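Local coordinates for protein cellulose 1,4-beta-cellobiosidase (Clostridium thermocellum, PDB 3ZQX) that is the family 3b carbohydrate-binding module of a cellulosomal cellobiohydrolase, from a family of cellulose binders but itself apparently deficient in adhesion, at residues Gln17-Lys22 with Tyr42-Glu47; Leu52-Tyr57 with Gly64-Ser69; His77-Glu82 with Ile97-Arg102; Lys129-Lys134 with Gly141-Gly146. The protein carries 1 engineered substitution. All blocks are in the same frame, centred on the assembly; numbering follows the deposited sequence. Where two conformers were deposited one is given.

Interaction 1. Residues Gln17-Lys22 with Tyr42-Glu47; sequences QEIKGK and YYFTKE. With CA (calcium ion), chain B.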
loop_
_atom_site.group_PDB
_atom_site.type_symbol
_atom_site.label_atom_id
_atom_site.label_comp_id
_atom_site.label_asym_id
_atom_site.label_seq_id
_atom_site.Cartn_x
_atom_site.Cartn_y
_atom_site.Cartn_z
ATOM N N GLN A 17 15.800 7.727 1.651
ATOM C CA GLN A 17 14.855 8.806 1.434
ATOM C C GLN A 17 13.557 8.331 0.786
ATOM O O GLN A 17 12.587 9.089 0.739
ATOM C CB GLN A 17 15.493 9.895 0.582
ATOM C CG GLN A 17 16.650 10.578 1.270
ATOM C CD GLN A 17 17.568 11.242 0.279
ATOM O OE1 GLN A 17 18.115 10.583 -0.602
ATOM N NE2 GLN A 17 17.710 12.557 0.385
ATOM N N GLU A 18 13.539 7.113 0.251
ATOM C CA GLU A 18 12.352 6.608 -0.424
ATOM C C GLU A 18 12.007 5.192 0.022
ATOM O O GLU A 18 12.729 4.242 -0.279
ATOM C CB GLU A 18 12.570 6.618 -1.940
ATOM C CG GLU A 18 12.711 8.016 -2.513
ATOM C CD GLU A 18 12.817 8.033 -4.024
ATOM O OE1 GLU A 18 13.294 7.040 -4.603
ATOM O OE2 GLU A 18 12.414 9.044 -4.631
ATOM N N ILE A 19 10.873 5.033 0.698
ATOM C CA ILE A 19 10.255 3.720 0.790
ATOM C C ILE A 19 9.804 3.395 -0.626
ATOM O O ILE A 19 9.264 4.273 -1.295
ATOM C CB ILE A 19 9.043 3.727 1.749
ATOM C CG1 ILE A 19 9.479 4.090 3.172
ATOM C CG2 ILE A 19 8.314 2.398 1.701
ATOM C CD1 ILE A 19 8.320 4.322 4.129
ATOM N N LYS A 20 10.107 2.198 -1.124
ATOM C CA LYS A 20 9.756 1.875 -2.499
ATOM C C LYS A 20 9.453 0.399 -2.656
ATOM O O LYS A 20 10.273 -0.448 -2.292
ATOM C CB LYS A 20 10.902 2.270 -3.438
ATOM C CG LYS A 20 10.611 2.051 -4.918
ATOM C CD LYS A 20 11.760 2.501 -5.802
ATOM C CE LYS A 20 11.451 2.264 -7.270
ATOM N NZ LYS A 20 12.560 2.701 -8.149
ATOM N N GLY A 21 8.341 0.093 -3.309
ATOM C CA GLY A 21 7.958 -1.275 -3.566
ATOM C C GLY A 21 6.823 -1.296 -4.558
ATOM O O GLY A 21 6.618 -0.323 -5.293
ATOM N N LYS A 22 6.124 -2.422 -4.626
ATOM C CA LYS A 22 4.943 -2.527 -5.463
ATOM C C LYS A 22 3.858 -3.277 -4.729
ATOM O O LYS A 22 4.139 -4.156 -3.913
ATOM C CB LYS A 22 5.243 -3.261 -6.774
ATOM C CG LYS A 22 6.423 -2.713 -7.565
ATOM C CD LYS A 22 6.571 -3.409 -8.911
ATOM C CE LYS A 22 7.772 -2.876 -9.674
ATOM N NZ LYS A 22 7.827 -3.435 -11.055
ATOM N N TYR A 42 -0.552 0.682 4.012
ATOM C CA TYR A 42 0.827 0.258 4.218
ATOM C C TYR A 42 1.350 0.985 5.450
ATOM O O TYR A 42 1.407 2.216 5.475
ATOM C CB TYR A 42 1.678 0.612 2.980
ATOM C CG TYR A 42 3.162 0.313 3.135
ATOM C CD1 TYR A 42 4.019 1.225 3.734
ATOM C CD2 TYR A 42 3.700 -0.890 2.684
ATOM C CE1 TYR A 42 5.371 0.948 3.883
ATOM C CE2 TYR A 42 5.042 -1.179 2.835
ATOM C CZ TYR A 42 5.880 -0.261 3.430
ATOM O OH TYR A 42 7.213 -0.581 3.566
ATOM N N TYR A 43 1.699 0.215 6.476
ATOM C CA TYR A 43 2.010 0.751 7.800
ATOM C C TYR A 43 3.486 1.059 7.957
ATOM O O TYR A 43 4.338 0.206 7.704
ATOM C CB TYR A 43 1.547 -0.238 8.881
ATOM C CG TYR A 43 0.059 -0.480 8.810
ATOM C CD1 TYR A 43 -0.826 0.383 9.434
ATOM C CD2 TYR A 43 -0.466 -1.531 8.054
ATOM C CE1 TYR A 43 -2.197 0.195 9.342
ATOM C CE2 TYR A 43 -1.833 -1.730 7.953
ATOM C CZ TYR A 43 -2.693 -0.869 8.599
ATOM O OH TYR A 43 -4.046 -1.078 8.477
ATOM N N PHE A 44 3.785 2.292 8.356
ATOM C CA PHE A 44 5.153 2.693 8.603
ATOM C C PHE A 44 5.160 3.806 9.624
ATOM O O PHE A 44 4.199 4.572 9.724
ATOM C CB PHE A 44 5.844 3.135 7.296
ATOM C CG PHE A 44 5.409 4.486 6.775
ATOM C CD1 PHE A 44 4.235 4.642 6.054
ATOM C CD2 PHE A 44 6.203 5.603 6.997
ATOM C CE1 PHE A 44 3.859 5.886 5.567
ATOM C CE2 PHE A 44 5.832 6.859 6.518
ATOM C CZ PHE A 44 4.662 6.994 5.784
ATOM N N THR A 45 6.254 3.898 10.366
ATOM C CA THR A 45 6.411 4.946 11.359
ATOM C C THR A 45 7.139 6.124 10.739
ATOM O O THR A 45 8.180 5.960 10.093
ATOM C CB THR A 45 7.207 4.447 12.567
ATOM O OG1 THR A 45 8.386 3.789 12.102
ATOM C CG2 THR A 45 6.375 3.480 13.407
ATOM N N LYS A 46 6.587 7.317 10.928
ATOM C CA LYS A 46 7.224 8.506 10.386
ATOM C C LYS A 46 8.245 9.082 11.354
ATOM O O LYS A 46 7.942 9.309 12.523
ATOM C CB LYS A 46 6.201 9.555 9.926
ATOM C CG LYS A 46 5.273 10.070 10.980
ATOM C CD LYS A 46 4.415 11.179 10.393
ATOM C CE LYS A 46 3.475 11.732 11.430
ATOM N NZ LYS A 46 2.528 12.739 10.868
ATOM N N GLU A 47 9.461 9.293 10.859
ATOM C CA GLU A 47 10.552 9.838 11.652
ATOM C C GLU A 47 10.638 11.367 11.617
ATOM O O GLU A 47 11.364 11.954 12.414
ATOM C CB GLU A 47 11.889 9.251 11.184
ATOM C CG GLU A 47 12.235 7.876 11.747
ATOM C CD GLU A 47 11.380 6.754 11.191
ATOM O OE1 GLU A 47 11.306 6.594 9.948
ATOM O OE2 GLU A 47 10.800 5.999 12.001
HETATM CA CA CA B . 10.026 4.404 10.209
HETATM O O HOH W 1 9.925 4.863 7.734
#
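Ile19 reaches across to the rings of Tyr42 and Phe44 with its two branches, one to each ring. The CA atoms of Ile19 and Phe44 are 9.4 Å apart and no hydrogen bond joins the two segments, so side chains fill the gap. From CB, which points toward Tyr42-Glu47, the branches part. CG2 goes to the phenol end of Tyr42, 3.7 Å from OH and 3.9 Å from CE1, approaching the ring at a slant. CG1 lies anti to the carbonyl carbon (chi1 -62°), and the extended second torsion carries CD1 out over the Phe44 ring. There it makes a CH-pi contact: CD1 of Ile19 is 4.2 Å from the ring centroid of Phe44 and 27° off the normal, displaced toward the CG-CD2 side. The Tyr42 carbonyl O lies in the plane of the Phe44 ring, at its edge.

Immediately beyond Phe44 the chain turns to calcium. Thr45 gives both its O, at 2.4 Å, and its OG1, at 2.6 Å from the ion. Glu47 bends at chi2 (71°), which brings both carboxylate oxygens to the metal, OE2 at 2.5 Å. Water 1 is a further ligand, and Asp110 O, Asn113 OD1 and Asp114 OD1 complete the shell. Ile19 pairs through its backbone with Ile101 in one sheet, whereas Tyr42 belongs to the other; a buried aliphatic-aromatic contact between facing sheets, followed by a calcium site, probably structural, in the loop that leaves one of them, is characteristic of the family 3 beta-sandwich.

Interaction 2. Residues Leu52-Tyr57 with Gly64-Ser69; sequences LQFICY and GNLIPS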
loop_
_atom_site.group_PDB
_atom_site.type_symbol
_atom_site.label_atom_id
_atom_site.label_comp_id
_atom_site.label_asym_id
_atom_site.label_seq_id
_atom_site.Cartn_x
_atom_site.Cartn_y
_atom_site.Cartn_z
ATOM N N LEU A 52 4.798 14.314 3.998
ATOM C CA LEU A 52 4.950 13.030 3.341
ATOM C C LEU A 52 4.265 13.071 1.988
ATOM O O LEU A 52 3.168 13.638 1.847
ATOM C CB LEU A 52 4.309 11.940 4.189
ATOM C CG LEU A 52 5.145 11.521 5.391
ATOM C CD1 LEU A 52 4.261 10.842 6.426
ATOM C CD2 LEU A 52 6.277 10.605 4.956
ATOM N N GLN A 53 4.901 12.453 0.995
ATOM C CA GLN A 53 4.394 12.426 -0.366
ATOM C C GLN A 53 4.409 11.007 -0.903
ATOM O O GLN A 53 5.359 10.244 -0.675
ATOM C CB GLN A 53 5.274 13.300 -1.253
ATOM C CG GLN A 53 5.366 14.721 -0.756
ATOM C CD GLN A 53 6.308 15.565 -1.581
ATOM O OE1 GLN A 53 7.200 15.051 -2.261
ATOM N NE2 GLN A 53 6.121 16.876 -1.520
ATOM N N PHE A 54 3.346 10.659 -1.616
ATOM C CA PHE A 54 3.239 9.405 -2.354
ATOM C C PHE A 54 3.444 9.678 -3.834
ATOM O O PHE A 54 2.901 10.653 -4.366
ATOM C CB PHE A 54 1.839 8.827 -2.153
ATOM C CG PHE A 54 1.517 7.674 -3.069
ATOM C CD1 PHE A 54 1.823 6.383 -2.699
ATOM C CD2 PHE A 54 0.899 7.881 -4.294
ATOM C CE1 PHE A 54 1.530 5.313 -3.531
ATOM C CE2 PHE A 54 0.602 6.818 -5.129
ATOM C CZ PHE A 54 0.918 5.535 -4.745
ATOM N N ILE A 55 4.206 8.817 -4.505
ATOM C CA ILE A 55 4.343 8.902 -5.951
ATOM C C ILE A 55 4.273 7.509 -6.556
ATOM O O ILE A 55 4.931 6.574 -6.074
ATOM C CB ILE A 55 5.662 9.570 -6.378
ATOM C CG1 ILE A 55 5.892 10.897 -5.648
ATOM C CG2 ILE A 55 5.672 9.785 -7.888
ATOM C CD1 ILE A 55 6.596 10.763 -4.314
ATOM N N CYS A 56 3.458 7.372 -7.599
ATOM C CA CYS A 56 3.357 6.133 -8.366
ATOM C C CYS A 56 3.843 6.384 -9.787
ATOM O O CYS A 56 3.194 7.106 -10.549
ATOM C CB CYS A 56 1.915 5.644 -8.418
ATOM S SG CYS A 56 1.677 4.255 -9.541
ATOM N N TYR A 57 4.973 5.787 -10.142
ATOM C CA TYR A 57 5.541 5.976 -11.471
ATOM C C TYR A 57 4.845 5.148 -12.535
ATOM O O TYR A 57 4.936 5.487 -13.713
ATOM C CB TYR A 57 7.060 5.717 -11.477
ATOM C CG TYR A 57 7.808 6.757 -10.680
ATOM C CD1 TYR A 57 7.831 8.076 -11.097
ATOM C CD2 TYR A 57 8.453 6.438 -9.497
ATOM C CE1 TYR A 57 8.486 9.043 -10.376
ATOM C CE2 TYR A 57 9.113 7.410 -8.761
ATOM C CZ TYR A 57 9.125 8.708 -9.207
ATOM O OH TYR A 57 9.771 9.677 -8.469
ATOM N N GLY A 64 -3.287 8.386 -12.114
ATOM C CA GLY A 64 -4.272 9.417 -11.837
ATOM C C GLY A 64 -5.538 8.896 -11.182
ATOM O O GLY A 64 -6.354 9.675 -10.689
ATOM N N ASN A 65 -5.709 7.579 -11.173
ATOM C CA ASN A 65 -6.847 6.969 -10.505
ATOM C C ASN A 65 -6.572 6.585 -9.057
ATOM O O ASN A 65 -7.441 6.034 -8.390
ATOM C CB ASN A 65 -7.352 5.780 -11.310
ATOM C CG ASN A 65 -8.074 6.225 -12.551
ATOM O OD1 ASN A 65 -8.888 7.141 -12.489
ATOM N ND2 ASN A 65 -7.758 5.618 -13.690
ATOM N N LEU A 66 -5.367 6.895 -8.576
ATOM C CA LEU A 66 -5.010 6.671 -7.182
ATOM C C LEU A 66 -5.294 7.921 -6.361
ATOM O O LEU A 66 -5.098 9.043 -6.825
ATOM C CB LEU A 66 -3.523 6.329 -7.063
ATOM C CG LEU A 66 -3.031 5.147 -7.906
ATOM C CD1 LEU A 66 -1.530 4.959 -7.777
ATOM C CD2 LEU A 66 -3.764 3.872 -7.520
ATOM N N ILE A 67 -5.743 7.710 -5.130
ATOM C CA ILE A 67 -6.032 8.797 -4.204
ATOM C C ILE A 67 -5.262 8.513 -2.917
ATOM O O ILE A 67 -5.752 7.809 -2.033
ATOM C CB ILE A 67 -7.545 8.902 -3.914
ATOM C CG1 ILE A 67 -8.340 9.014 -5.218
ATOM C CG2 ILE A 67 -7.833 10.092 -3.007
ATOM C CD1 ILE A 67 -9.845 8.957 -5.027
ATOM N N PRO A 68 -4.014 8.991 -2.831
ATOM C CA PRO A 68 -3.194 8.727 -1.646
ATOM C C PRO A 68 -3.477 9.660 -0.483
ATOM O O PRO A 68 -3.778 10.836 -0.687
ATOM C CB PRO A 68 -1.775 8.957 -2.162
ATOM C CG PRO A 68 -1.939 10.038 -3.196
ATOM C CD PRO A 68 -3.265 9.723 -3.870
ATOM N N SER A 69 -3.276 9.157 0.725
ATOM C CA SER A 69 -3.308 9.979 1.923
ATOM C C SER A 69 -2.456 9.302 2.980
ATOM O O SER A 69 -1.970 8.185 2.778
ATOM C CB SER A 69 -4.755 10.176 2.415
ATOM O OG SER A 69 -5.387 8.942 2.707
#
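Phe54 meets Pro68 and Leu66 with different parts of its side chain, and is the first residue of Leu52-Tyr57 to cross the gap. Phe54 CA lies 6.5 Å from Pro68 CA. At the root, Phe54 CB is 3.6 Å from Pro68 CB. Because CG is anti to the backbone N (chi1 169°), the ring extends past the pyrrolidine, and CD2 of Phe54 comes to 3.6 Å from CB and 3.7 Å from CG of Pro68. The two side chains cross at about a right angle, Pro68 CB meeting the ring obliquely. Farther out, CE2 and CZ of Phe54 are each 3.9 Å from CD1 of Leu66, which sits at the ring edge, close to its plane.

Two residues on, Cys56 approaches the same methyl group. Its CB lies 3.6 Å from Leu66 CD1 and its SG 3.7 Å away, so that one methyl meets both the cysteine side chain and the rim of Phe54, which lie side by side in front of it.

No hydrogen bond passes between the segments; their backbones pair with other strands, Gln53 and Ile55 with Arg102 and Val100, Ile67 and Ser69 with Glu82 and Gln80. Phe54 also touches Leu79, Leu81 and Phe99. Apolar contact without backbone pairing, made between a strand beside 97-103 in one sheet and the outermost strand 66-71 of the other, is what closes the margin of a beta-sandwich, here the jelly-roll of a family 3 carbohydrate-binding module.

Interaction 3. Residues His77-Glu82 with Ile97-Arg102; sequences HYLQLE and IQFVIR
Strands 78-82 and 97-102, which meet chiefly through Leu79 and Ile101, run at 139° to each other, far from parallel but well short of strictly antiparallel. Their axes stay 10.1 Å apart at closest approach. Even the nearest CA pair, Leu79 with Ile101, is separated by 8.1 Å. These spacings exclude backbone pairing, and no hydrogen bond crosses.

The tightest contact is between Leu79 and Ile101. CD1 of Ile101 touches Leu79 at two points, 3.9 Å from CD2 and 3.9 Å from CB, so it rests along the flank of the leucine instead of meeting one methyl alone. Leu79 CG is anti to the backbone N (chi1 166°), which sends the branched end across the gap. The same CD2 of Leu79 reaches CD2 of the Phe99 ring more loosely, at 4.5 Å and obliquely. Toward the other end Leu81 faces Ile97, but Leu81 was modelled in two conformers and this contact is doubtful in detail.

Phe99 also stacks on Phe23, and Leu79 and Ile101 both touch Phe70. All the residues that meet here are buried. Strand 78-83 pairs with 38-43 and 66-71, strand 97-103 with 15-27 and 52-55: two sheets packed face to face through aliphatic and aromatic residues, the hydrophobic core of a beta-sandwich.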
loop_
_atom_site.group_PDB
_atom_site.type_symbol
_atom_site.label_atom_id
_atom_site.label_comp_id
_atom_site.label_asym_id
_atom_site.label_seq_id
_atom_site.Cartn_x
_atom_site.Cartn_y
_atom_site.Cartn_z
ATOM N N HIS A 77 0.514 4.362 12.259
ATOM C CA HIS A 77 0.608 5.255 11.108
ATOM C C HIS A 77 0.704 4.488 9.784
ATOM O O HIS A 77 1.264 3.382 9.725
ATOM C CB HIS A 77 1.826 6.159 11.309
ATOM C CG HIS A 77 1.980 7.212 10.260
ATOM N ND1 HIS A 77 2.841 7.090 9.192
ATOM C CD2 HIS A 77 1.381 8.420 10.121
ATOM C CE1 HIS A 77 2.751 8.172 8.434
ATOM N NE2 HIS A 77 1.877 8.998 8.978
ATOM N N TYR A 78 0.176 5.077 8.714
ATOM C CA TYR A 78 0.178 4.426 7.405
ATOM C C TYR A 78 0.072 5.400 6.241
ATOM O O TYR A 78 -0.413 6.534 6.370
ATOM C CB TYR A 78 -0.991 3.413 7.276
ATOM C CG TYR A 78 -2.331 4.015 7.673
ATOM C CD1 TYR A 78 -3.087 4.763 6.776
ATOM C CD2 TYR A 78 -2.816 3.874 8.967
ATOM C CE1 TYR A 78 -4.285 5.349 7.165
ATOM C CE2 TYR A 78 -4.018 4.448 9.363
ATOM C CZ TYR A 78 -4.747 5.185 8.457
ATOM O OH TYR A 78 -5.930 5.784 8.800
ATOM N N LEU A 79 0.528 4.907 5.093
ATOM C CA LEU A 79 0.054 5.341 3.789
ATOM C C LEU A 79 -1.280 4.656 3.516
ATOM O O LEU A 79 -1.406 3.439 3.678
ATOM C CB LEU A 79 1.026 4.879 2.697
ATOM C CG LEU A 79 0.510 4.963 1.256
ATOM C CD1 LEU A 79 0.381 6.408 0.787
ATOM C CD2 LEU A 79 1.391 4.150 0.315
ATOM N N GLN A 80 -2.265 5.436 3.073
ATOM C CA GLN A 80 -3.533 4.914 2.614
ATOM C C GLN A 80 -3.674 5.170 1.120
ATOM O O GLN A 80 -3.401 6.270 0.629
ATOM C CB GLN A 80 -4.686 5.598 3.356
ATOM C CG GLN A 80 -6.061 5.245 2.822
ATOM C CD GLN A 80 -7.140 5.570 3.827
ATOM O OE1 GLN A 80 -7.133 5.043 4.930
ATOM N NE2 GLN A 80 -8.058 6.468 3.469
ATOM N N LEU A 81 -4.089 4.142 0.392
ATOM C CA LEU A 81 -4.506 4.328 -0.989
ATOM C C LEU A 81 -5.980 4.070 -1.124
ATOM O O LEU A 81 -6.493 3.014 -0.719
ATOM C CB LEU A 81 -3.769 3.405 -1.952
ATOM C CG LEU A 81 -2.281 3.669 -2.094
ATOM C CD1 LEU A 81 -1.688 2.704 -3.100
ATOM C CD2 LEU A 81 -2.031 5.121 -2.506
ATOM N N GLU A 82 -6.651 5.065 -1.679
ATOM C CA GLU A 82 -8.007 4.935 -2.165
ATOM C C GLU A 82 -7.946 5.107 -3.681
ATOM O O GLU A 82 -6.875 5.328 -4.249
ATOM C CB GLU A 82 -8.922 5.954 -1.490
ATOM C CG GLU A 82 -9.193 5.583 -0.042
ATOM C CD GLU A 82 -9.867 6.673 0.737
ATOM O OE1 GLU A 82 -9.215 7.707 0.976
ATOM O OE2 GLU A 82 -11.047 6.500 1.115
ATOM N N ILE A 97 1.104 -1.825 -8.755
ATOM C CA ILE A 97 0.974 -0.437 -8.358
ATOM C C ILE A 97 2.314 -0.084 -7.739
ATOM O O ILE A 97 2.603 -0.452 -6.597
ATOM C CB ILE A 97 -0.152 -0.253 -7.315
ATOM C CG1 ILE A 97 -1.481 -0.813 -7.845
ATOM C CG2 ILE A 97 -0.280 1.215 -6.938
ATOM C CD1 ILE A 97 -2.595 -0.849 -6.803
ATOM N N GLN A 98 3.122 0.669 -8.472
ATOM C CA GLN A 98 4.405 1.075 -7.930
ATOM C C GLN A 98 4.153 2.116 -6.860
ATOM O O GLN A 98 3.231 2.934 -6.978
ATOM C CB GLN A 98 5.294 1.635 -9.032
ATOM C CG GLN A 98 5.666 0.580 -10.048
ATOM C CD GLN A 98 6.644 1.052 -11.097
ATOM O OE1 GLN A 98 7.250 2.125 -10.983
ATOM N NE2 GLN A 98 6.817 0.242 -12.129
ATOM N N PHE A 99 4.953 2.088 -5.801
ATOM C CA PHE A 99 4.833 3.131 -4.799
ATOM C C PHE A 99 6.168 3.598 -4.287
ATOM O O PHE A 99 7.088 2.794 -4.077
ATOM C CB PHE A 99 3.902 2.729 -3.631
ATOM C CG PHE A 99 4.469 1.705 -2.670
ATOM C CD1 PHE A 99 4.429 0.346 -2.960
ATOM C CD2 PHE A 99 4.978 2.108 -1.438
ATOM C CE1 PHE A 99 4.924 -0.582 -2.059
ATOM C CE2 PHE A 99 5.459 1.181 -0.532
ATOM C CZ PHE A 99 5.435 -0.161 -0.841
ATOM N N VAL A 100 6.246 4.912 -4.092
ATOM C CA VAL A 100 7.325 5.571 -3.381
ATOM C C VAL A 100 6.691 6.462 -2.321
ATOM O O VAL A 100 5.691 7.153 -2.596
ATOM C CB VAL A 100 8.163 6.436 -4.337
ATOM C CG1 VAL A 100 8.996 7.461 -3.571
ATOM C CG2 VAL A 100 9.050 5.552 -5.206
ATOM N N ILE A 101 7.255 6.433 -1.115
ATOM C CA ILE A 101 6.885 7.378 -0.070
ATOM C C ILE A 101 8.133 8.158 0.298
ATOM O O ILE A 101 9.168 7.574 0.658
ATOM C CB ILE A 101 6.355 6.678 1.199
ATOM C CG1 ILE A 101 5.151 5.790 0.881
ATOM C CG2 ILE A 101 6.006 7.711 2.270
ATOM C CD1 ILE A 101 4.863 4.765 1.950
ATOM N N ARG A 102 8.061 9.475 0.184
ATOM C CA ARG A 102 9.205 10.323 0.481
ATOM C C ARG A 102 8.752 11.564 1.221
ATOM O O ARG A 102 7.557 11.805 1.362
ATOM C CB ARG A 102 9.958 10.687 -0.792
ATOM C CG ARG A 102 9.195 11.516 -1.776
ATOM C CD ARG A 102 10.102 11.621 -2.993
ATOM N NE ARG A 102 9.509 12.314 -4.124
ATOM C CZ ARG A 102 9.633 11.920 -5.388
ATOM N NH1 ARG A 102 10.316 10.819 -5.702
ATOM N NH2 ARG A 102 9.059 12.628 -6.343
#

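Interaction 4. Residues Lys129-Lys134 with Gly141-Gly146; sequences KVTLYK and GTPPGG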
loop_
_atom_site.group_PDB
_atom_site.type_symbol
_atom_site.label_atom_id
_atom_site.label_comp_id
_atom_site.label_asym_id
_atom_site.label_seq_id
_atom_site.Cartn_x
_atom_site.Cartn_y
_atom_site.Cartn_z
ATOM N N LYS A 129 0.710 -8.109 5.734
ATOM C CA LYS A 129 1.022 -6.903 6.504
ATOM C C LYS A 129 0.622 -5.606 5.807
ATOM O O LYS A 129 0.877 -4.527 6.328
ATOM C CB LYS A 129 2.482 -6.882 6.943
ATOM C CG LYS A 129 2.811 -7.983 7.938
ATOM C CD LYS A 129 4.275 -7.951 8.345
ATOM C CE LYS A 129 4.593 -9.060 9.334
ATOM N NZ LYS A 129 6.044 -9.088 9.679
ATOM N N VAL A 130 -0.009 -5.727 4.645
ATOM C CA VAL A 130 -0.683 -4.613 3.988
ATOM C C VAL A 130 -2.152 -4.985 3.990
ATOM O O VAL A 130 -2.517 -6.072 3.551
ATOM C CB VAL A 130 -0.145 -4.399 2.554
ATOM C CG1 VAL A 130 -0.983 -3.385 1.776
ATOM C CG2 VAL A 130 1.309 -3.966 2.616
ATOM N N THR A 131 -2.995 -4.091 4.480
ATOM C CA THR A 131 -4.401 -4.407 4.698
ATOM C C THR A 131 -5.297 -3.836 3.610
ATOM O O THR A 131 -4.952 -2.852 2.935
ATOM C CB THR A 131 -4.889 -3.856 6.033
ATOM O OG1 THR A 131 -4.564 -2.464 6.073
ATOM C CG2 THR A 131 -4.250 -4.599 7.210
ATOM N N LEU A 132 -6.424 -4.511 3.404
ATOM C CA LEU A 132 -7.533 -3.958 2.634
ATOM C C LEU A 132 -8.782 -3.885 3.492
ATOM O O LEU A 132 -9.094 -4.825 4.238
ATOM C CB LEU A 132 -7.867 -4.813 1.416
ATOM C CG LEU A 132 -6.775 -4.988 0.376
ATOM C CD1 LEU A 132 -7.230 -5.961 -0.703
ATOM C CD2 LEU A 132 -6.373 -3.642 -0.218
ATOM N N TYR A 133 -9.503 -2.775 3.339
ATOM C CA TYR A 133 -10.810 -2.564 3.951
ATOM C C TYR A 133 -11.838 -2.327 2.864
ATOM O O TYR A 133 -11.543 -1.711 1.824
ATOM C CB TYR A 133 -10.791 -1.349 4.880
ATOM C CG TYR A 133 -9.898 -1.526 6.081
ATOM C CD1 TYR A 133 -8.535 -1.266 6.004
ATOM C CD2 TYR A 133 -10.409 -1.970 7.291
ATOM C CE1 TYR A 133 -7.712 -1.434 7.102
ATOM C CE2 TYR A 133 -9.583 -2.140 8.397
ATOM C CZ TYR A 133 -8.235 -1.873 8.288
ATOM O OH TYR A 133 -7.393 -2.033 9.370
ATOM N N LYS A 134 -13.032 -2.858 3.090
ATOM C CA LYS A 134 -14.141 -2.678 2.180
ATOM C C LYS A 134 -15.418 -2.808 2.998
ATOM O O LYS A 134 -15.510 -3.677 3.868
ATOM C CB LYS A 134 -14.066 -3.765 1.114
ATOM C CG LYS A 134 -15.228 -3.796 0.160
ATOM C CD LYS A 134 -14.954 -4.716 -1.026
ATOM C CE LYS A 134 -14.504 -6.107 -0.587
ATOM N NZ LYS A 134 -15.561 -6.872 0.134
ATOM N N GLY A 141 -5.496 -9.117 5.383
ATOM C CA GLY A 141 -4.346 -8.704 6.154
ATOM C C GLY A 141 -4.634 -8.436 7.611
ATOM O O GLY A 141 -5.760 -8.574 8.094
ATOM N N THR A 142 -3.549 -8.169 8.324
ATOM C CA THR A 142 -3.562 -7.856 9.743
ATOM C C THR A 142 -2.914 -6.509 10.019
ATOM O O THR A 142 -1.739 -6.342 9.704
ATOM C CB THR A 142 -2.846 -8.949 10.532
ATOM O OG1 THR A 142 -3.404 -10.223 10.176
ATOM C CG2 THR A 142 -3.017 -8.725 12.028
ATOM N N PRO A 143 -3.649 -5.532 10.557
ATOM C CA PRO A 143 -3.016 -4.260 10.913
ATOM C C PRO A 143 -2.169 -4.401 12.175
ATOM O O PRO A 143 -2.254 -5.417 12.866
ATOM C CB PRO A 143 -4.212 -3.346 11.170
ATOM C CG PRO A 143 -5.236 -4.264 11.721
ATOM C CD PRO A 143 -5.067 -5.560 10.958
ATOM N N PRO A 144 -1.336 -3.396 12.472
ATOM C CA PRO A 144 -0.552 -3.452 13.710
ATOM C C PRO A 144 -1.449 -3.709 14.925
ATOM O O PRO A 144 -2.476 -3.049 15.085
ATOM C CB PRO A 144 0.076 -2.057 13.788
ATOM C CG PRO A 144 0.109 -1.578 12.362
ATOM C CD PRO A 144 -1.103 -2.157 11.710
ATOM N N GLY A 145 -1.072 -4.675 15.756
ATOM C CA GLY A 145 -1.845 -5.021 16.937
ATOM C C GLY A 145 -3.142 -5.752 16.642
ATOM O O GLY A 145 -3.833 -6.200 17.562
ATOM N N GLY A 146 -3.477 -5.872 15.362
ATOM C CA GLY A 146 -4.707 -6.525 14.953
ATOM C C GLY A 146 -4.632 -8.028 15.106
ATOM O O GLY A 146 -5.631 -8.729 14.934
ATOM O OXT GLY A 146 -3.573 -8.581 15.408
#
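Gly141 passes so close to Thr131 that their CA atoms are 4.5 Å apart, with Val130 O 4.1 Å from the glycine CA. A backbone without a side chain suits this spot: phi is positive (83°), and the direction a CB would take runs into the Val130 carbonyl. Thr142 turns its CB away from the strand and makes its contact through the backbone, its C lying 3.7 Å from Thr131 CG2; its O is hydrogen-bonded to Tyr115 OH.

This segment follows the hairpin of strands 130-134 and 137-140 at the margin of one sheet of the sandwich. It continues alongside the start of strand 130-134, then lifts off the face of the sheet opposite to the one where Val130 and Leu132 meet Val5 and Val3.

Pro143 then settles on two side chains. The Thr131 methyl CG2 is 3.5 Å from the proline N and 4.0 Å from its CD, while Thr131 OG1 is engaged by Tyr43 OH. Tyr133 brings the end of its ring over, its OH 3.9 Å from both CB and CG of Pro143. From Pro143 the chain makes a type II turn, with Gly145 at the third position (phi 73°), and Gly146 N donates to Pro143 O at 2.8 Å, fastening the C-terminal residue back on the proline.

Interactions 1, 2 and 3 belong to one core: the centre of interaction 3 lies about 7 Å from those of interactions 1 and 2. Backbone pairing joins them, Tyr42 O being 2.9 Å from Leu79 N and Gln53 N 2.8 Å from Arg102 O. Interactions 1 and 2 also touch directly, through Phe44 CZ and Leu52 CD1 at 3.9 Å. Calcium lies at the end of interaction 1, about 9 Å from the side chain of Ile101 in interaction 3. Interaction 4 stands apart, its centre about 19 Å from that of interaction 2, but meets interaction 1 where Tyr43 CD1 lies 3.4 Å from Pro144 CD.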